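Local coordinates for protein MgGH51 (Meripilus giganteus, PDB 6ZPZ) that probably hydrolyses terminal non-reducing alpha-L-arabinofuranosyl residues from arabinose-containing polysaccharides, as a glycoside hydrolase family 51 alpha-L-arabinofuranosidase, at residues Thr424-Glu429 / Ile473-Ser478. Residues are numbered along the deposited sequence; the frame is centred on the assembly and turned at random.
Sequences TYFEGE and IVFAAS. With LX5 ([(1~{S},2~{S},3~{S},4~{S})-2-(hydroxymethyl)-3,4-bis(oxidanyl)cyclopentyl] hydrogen sulfate), chain G.
Phe-475 is the extra residue of a beta bulge opposite Tyr-425 and Phe-426: Tyr-425 pairs with Val-474, but Phe-426 already with Ala-476. Backbone bonds continue through this shift of register, Tyr-425 N donating to Ile-473 O (2.7 Å) and Tyr-425 O accepting from Phe-475 N (2.8 Å), and beyond the bulge Glu-427 N donates to Ala-476 O (2.8 Å). With chi1 at 75°, the Phe-475 ring reaches the neighbouring strand, bringing CE1 to 3.7 Å from Phe-426 CB and CD1 to 3.5 Å from Thr-424 OG1, a hydroxyl whose hydrogen bond goes to Ser-396 OG instead. Residues 424-428 and 474-478 run parallel as the last two strands of the (beta/alpha)8 barrel, joined by a beta-alpha-beta crossover through helix 454-469. Phe-426 CG stands anti to the backbone N (chi1 174°), which puts CD1 3.4 Å from Ala-476 CB and sets Gly-428 CA over one ring face, toward its rim; Phe-224 also meets this ring. A serine in place of Phe-426 would probably open a gap beside Ala-476 CB and Gly-428 CA and leave the Phe-224 ring without this aromatic partner. Farther along, Ser-478 OG donates to Gly-428 O at 2.9 Å from above the carbonyl plane, 56° out of it, tying the strands together just before Glu-429. There the extended side chain carries OE1 into a covalent bond with C2 of the cyclitol sulfate LX5, consistent with the catalytic nucleophile of this family.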
ATOM      1  N   THR A 424      11.616 -18.191 -11.778  1.00 24.21           N
ATOM      2  CA  THR A 424      12.016 -16.946 -11.088  1.00 23.90           C
ATOM      3  C   THR A 424      11.203 -16.832  -9.819  1.00 23.51           C
ATOM      4  O   THR A 424      10.112 -17.420  -9.753  1.00 25.94           O
ATOM      5  CB  THR A 424      11.903 -15.718 -11.988  1.00 23.63           C
ATOM      6  OG1 THR A 424      10.556 -15.629 -12.458  1.00 23.81           O
ATOM      7  CG2 THR A 424      12.886 -15.738 -13.139  1.00 24.42           C
ATOM      8  N   TYR A 425      11.745 -16.110  -8.843  1.00 21.00           N
ATOM      9  CA  TYR A 425      11.188 -16.055  -7.491  1.00 22.50           C
ATOM     10  C   TYR A 425      10.925 -14.598  -7.142  1.00 21.11           C
ATOM     11  O   TYR A 425      11.756 -13.742  -7.407  1.00 17.97           O
ATOM     12  CB  TYR A 425      12.101 -16.813  -6.531  1.00 24.09           C
ATOM     13  CG  TYR A 425      12.177 -18.283  -6.847  1.00 22.36           C
ATOM     14  CD1 TYR A 425      11.232 -19.166  -6.350  1.00 24.99           C
ATOM     15  CD2 TYR A 425      13.120 -18.776  -7.726  1.00 24.53           C
ATOM     16  CE1 TYR A 425      11.286 -20.516  -6.643  1.00 23.77           C
ATOM     17  CE2 TYR A 425      13.159 -20.116  -8.065  1.00 23.42           C
ATOM     18  CZ  TYR A 425      12.235 -20.985  -7.527  1.00 25.79           C
ATOM     19  OH  TYR A 425      12.296 -22.301  -7.856  1.00 29.71           O
ATOM     20  N   PHE A 426       9.756 -14.392  -6.572  1.00 20.37           N
ATOM     21  CA  PHE A 426       9.241 -13.120  -6.033  1.00 20.43           C
ATOM     22  C   PHE A 426       9.198 -13.265  -4.524  1.00 21.36           C
ATOM     23  O   PHE A 426       8.383 -14.061  -3.998  1.00 22.01           O
ATOM     24  CB  PHE A 426       7.862 -12.835  -6.624  1.00 20.01           C
ATOM     25  CG  PHE A 426       7.120 -11.645  -6.081  1.00 21.86           C
ATOM     26  CD1 PHE A 426       7.781 -10.546  -5.543  1.00 23.52           C
ATOM     27  CD2 PHE A 426       5.733 -11.619  -6.130  1.00 22.32           C
ATOM     28  CE1 PHE A 426       7.060  -9.457  -5.080  1.00 23.73           C
ATOM     29  CE2 PHE A 426       5.014 -10.527  -5.691  1.00 25.08           C
ATOM     30  CZ  PHE A 426       5.679  -9.445  -5.153  1.00 23.95           C
ATOM     31  N   GLU A 427      10.060 -12.531  -3.829  1.00 19.19           N
ATOM     32  CA  GLU A 427       9.981 -12.513  -2.361  1.00 21.35           C
ATOM     33  C   GLU A 427       8.908 -11.489  -1.999  1.00 22.42           C
ATOM     34  O   GLU A 427       9.265 -10.373  -1.656  1.00 20.10           O
ATOM     35  CB  GLU A 427      11.330 -12.208  -1.734  1.00 22.33           C
ATOM     36  CG  GLU A 427      11.354 -12.575  -0.262  1.00 22.85           C
ATOM     37  CD  GLU A 427      11.755 -13.994   0.058  1.00 21.57           C
ATOM     38  OE1 GLU A 427      12.196 -14.696  -0.852  1.00 23.70           O
ATOM     39  OE2 GLU A 427      11.561 -14.398   1.205  1.00 24.37           O
ATOM     40  N   GLY A 428       7.639 -11.898  -2.055  1.00 22.95           N
ATOM     41  CA  GLY A 428       6.512 -10.969  -2.211  1.00 23.91           C
ATOM     42  C   GLY A 428       6.010 -10.469  -0.876  1.00 23.44           C
ATOM     43  O   GLY A 428       5.227  -9.491  -0.862  1.00 23.39           O
ATOM     44  N   GLU A 429       6.444 -11.109   0.203  1.00 19.96           N
ATOM     45  CA  GLU A 429       6.034 -10.723   1.565  1.00 23.41           C
ATOM     46  C   GLU A 429       7.125 -11.151   2.528  1.00 25.73           C
ATOM     47  O   GLU A 429       7.298 -12.385   2.753  1.00 24.34           O
ATOM     48  CB  GLU A 429       4.721 -11.420   1.882  1.00 22.67           C
ATOM     49  CG  GLU A 429       4.142 -10.962   3.162  1.00 22.98           C
ATOM     50  CD  GLU A 429       3.050 -11.886   3.596  1.00 26.63           C
ATOM     51  OE1 GLU A 429       1.884 -11.456   3.526  1.00 26.25           O
ATOM     52  OE2 GLU A 429       3.373 -13.030   4.027  1.00 27.57           O
ATOM     53  N   ILE A 473      17.695 -15.307 -10.590  1.00 21.84           N
ATOM     54  CA  ILE A 473      16.415 -16.043 -10.385  1.00 22.92           C
ATOM     55  C   ILE A 473      15.451 -15.244  -9.501  1.00 22.48           C
ATOM     56  O   ILE A 473      14.252 -15.521  -9.597  1.00 22.40           O
ATOM     57  CB  ILE A 473      16.647 -17.456  -9.832  1.00 23.51           C
ATOM     58  CG1 ILE A 473      17.197 -17.449  -8.402  1.00 25.11           C
ATOM     59  CG2 ILE A 473      17.541 -18.250 -10.781  1.00 26.71           C
ATOM     60  CD1 ILE A 473      17.297 -18.807  -7.762  1.00 26.10           C
ATOM     61  N   VAL A 474      15.922 -14.375  -8.606  1.00 20.24           N
ATOM     62  CA  VAL A 474      14.987 -13.572  -7.757  1.00 20.30           C
ATOM     63  C   VAL A 474      14.674 -12.312  -8.537  1.00 19.37           C
ATOM     64  O   VAL A 474      15.613 -11.566  -8.846  1.00 21.31           O
ATOM     65  CB  VAL A 474      15.574 -13.186  -6.397  1.00 20.03           C
ATOM     66  CG1 VAL A 474      14.623 -12.275  -5.651  1.00 20.04           C
ATOM     67  CG2 VAL A 474      15.963 -14.387  -5.561  1.00 20.75           C
ATOM     68  N   PHE A 475      13.450 -12.125  -8.995  1.00 18.73           N
ATOM     69  CA  PHE A 475      13.184 -11.022  -9.954  1.00 20.06           C
ATOM     70  C   PHE A 475      12.578  -9.823  -9.223  1.00 19.27           C
ATOM     71  O   PHE A 475      12.440  -8.765  -9.830  1.00 20.05           O
ATOM     72  CB  PHE A 475      12.334 -11.483 -11.130  1.00 20.22           C
ATOM     73  CG  PHE A 475      10.879 -11.694 -10.828  1.00 20.29           C
ATOM     74  CD1 PHE A 475      10.441 -12.895 -10.288  1.00 20.86           C
ATOM     75  CD2 PHE A 475       9.954 -10.730 -11.189  1.00 23.93           C
ATOM     76  CE1 PHE A 475       9.087 -13.107 -10.054  1.00 19.90           C
ATOM     77  CE2 PHE A 475       8.607 -10.942 -10.953  1.00 22.26           C
ATOM     78  CZ  PHE A 475       8.180 -12.138 -10.409  1.00 21.43           C
ATOM     79  N   ALA A 476      12.076 -10.050  -8.008  1.00 18.52           N
ATOM     80  CA  ALA A 476      11.185  -9.100  -7.324  1.00 19.73           C
ATOM     81  C   ALA A 476      11.181  -9.389  -5.829  1.00 19.12           C
ATOM     82  O   ALA A 476      11.223 -10.549  -5.426  1.00 19.48           O
ATOM     83  CB  ALA A 476       9.804  -9.178  -7.929  1.00 20.58           C
ATOM     84  N   ALA A 477      11.185  -8.341  -5.025  1.00 19.51           N
ATOM     85  CA  ALA A 477      11.167  -8.500  -3.562  1.00 19.90           C
ATOM     86  C   ALA A 477      10.480  -7.292  -2.941  1.00 21.40           C
ATOM     87  O   ALA A 477      10.815  -6.147  -3.290  1.00 21.65           O
ATOM     88  CB  ALA A 477      12.567  -8.669  -3.072  1.00 19.88           C
ATOM     89  N   SER A 478       9.552  -7.557  -2.040  1.00 19.01           N
ATOM     90  CA  SER A 478       8.799  -6.501  -1.337  1.00 18.08           C
ATOM     91  C   SER A 478       8.614  -6.856   0.147  1.00 19.86           C
ATOM     92  O   SER A 478       8.113  -7.968   0.514  1.00 18.18           O
ATOM     93  CB  SER A 478       7.468  -6.250  -2.014  1.00 21.32           C
ATOM     94  OG  SER A 478       6.809  -7.479  -2.238  1.00 20.98           O
TER
HETATM   95  C1  LX5 G 711       0.441 -11.757   5.388  1.00 25.77           C
HETATM   96  C2  LX5 G 711       0.636 -12.407   4.039  1.00 24.49           C
HETATM   97  C6  LX5 G 711       0.147  -9.186   5.749  1.00 24.60           C
HETATM   98  C5  LX5 G 711      -0.404 -10.496   5.172  1.00 24.60           C
HETATM   99  C3  LX5 G 711      -0.447 -11.918   3.124  1.00 24.74           C
HETATM  100  C4  LX5 G 711      -0.699 -10.520   3.684  1.00 25.61           C
HETATM  101  O7  LX5 G 711       1.354  -8.771   5.099  1.00 24.71           O
HETATM  102  O8  LX5 G 711      -2.087 -10.177   3.657  1.00 24.34           O
HETATM  103  O9  LX5 G 711      -0.079 -12.003   1.738  1.00 26.62           O
HETATM  104  O10 LX5 G 711      -0.327 -12.809   5.962  1.00 35.25           O
HETATM  105  S11 LX5 G 711      -0.155 -13.187   7.394  1.00 39.86           S
HETATM  106  O12 LX5 G 711      -0.594 -11.883   7.884  1.00 37.70           O
HETATM  107  O13 LX5 G 711      -0.991 -14.310   7.812  1.00 45.59           O
HETATM  108  O14 LX5 G 711       1.285 -13.562   7.508  1.00 39.41           O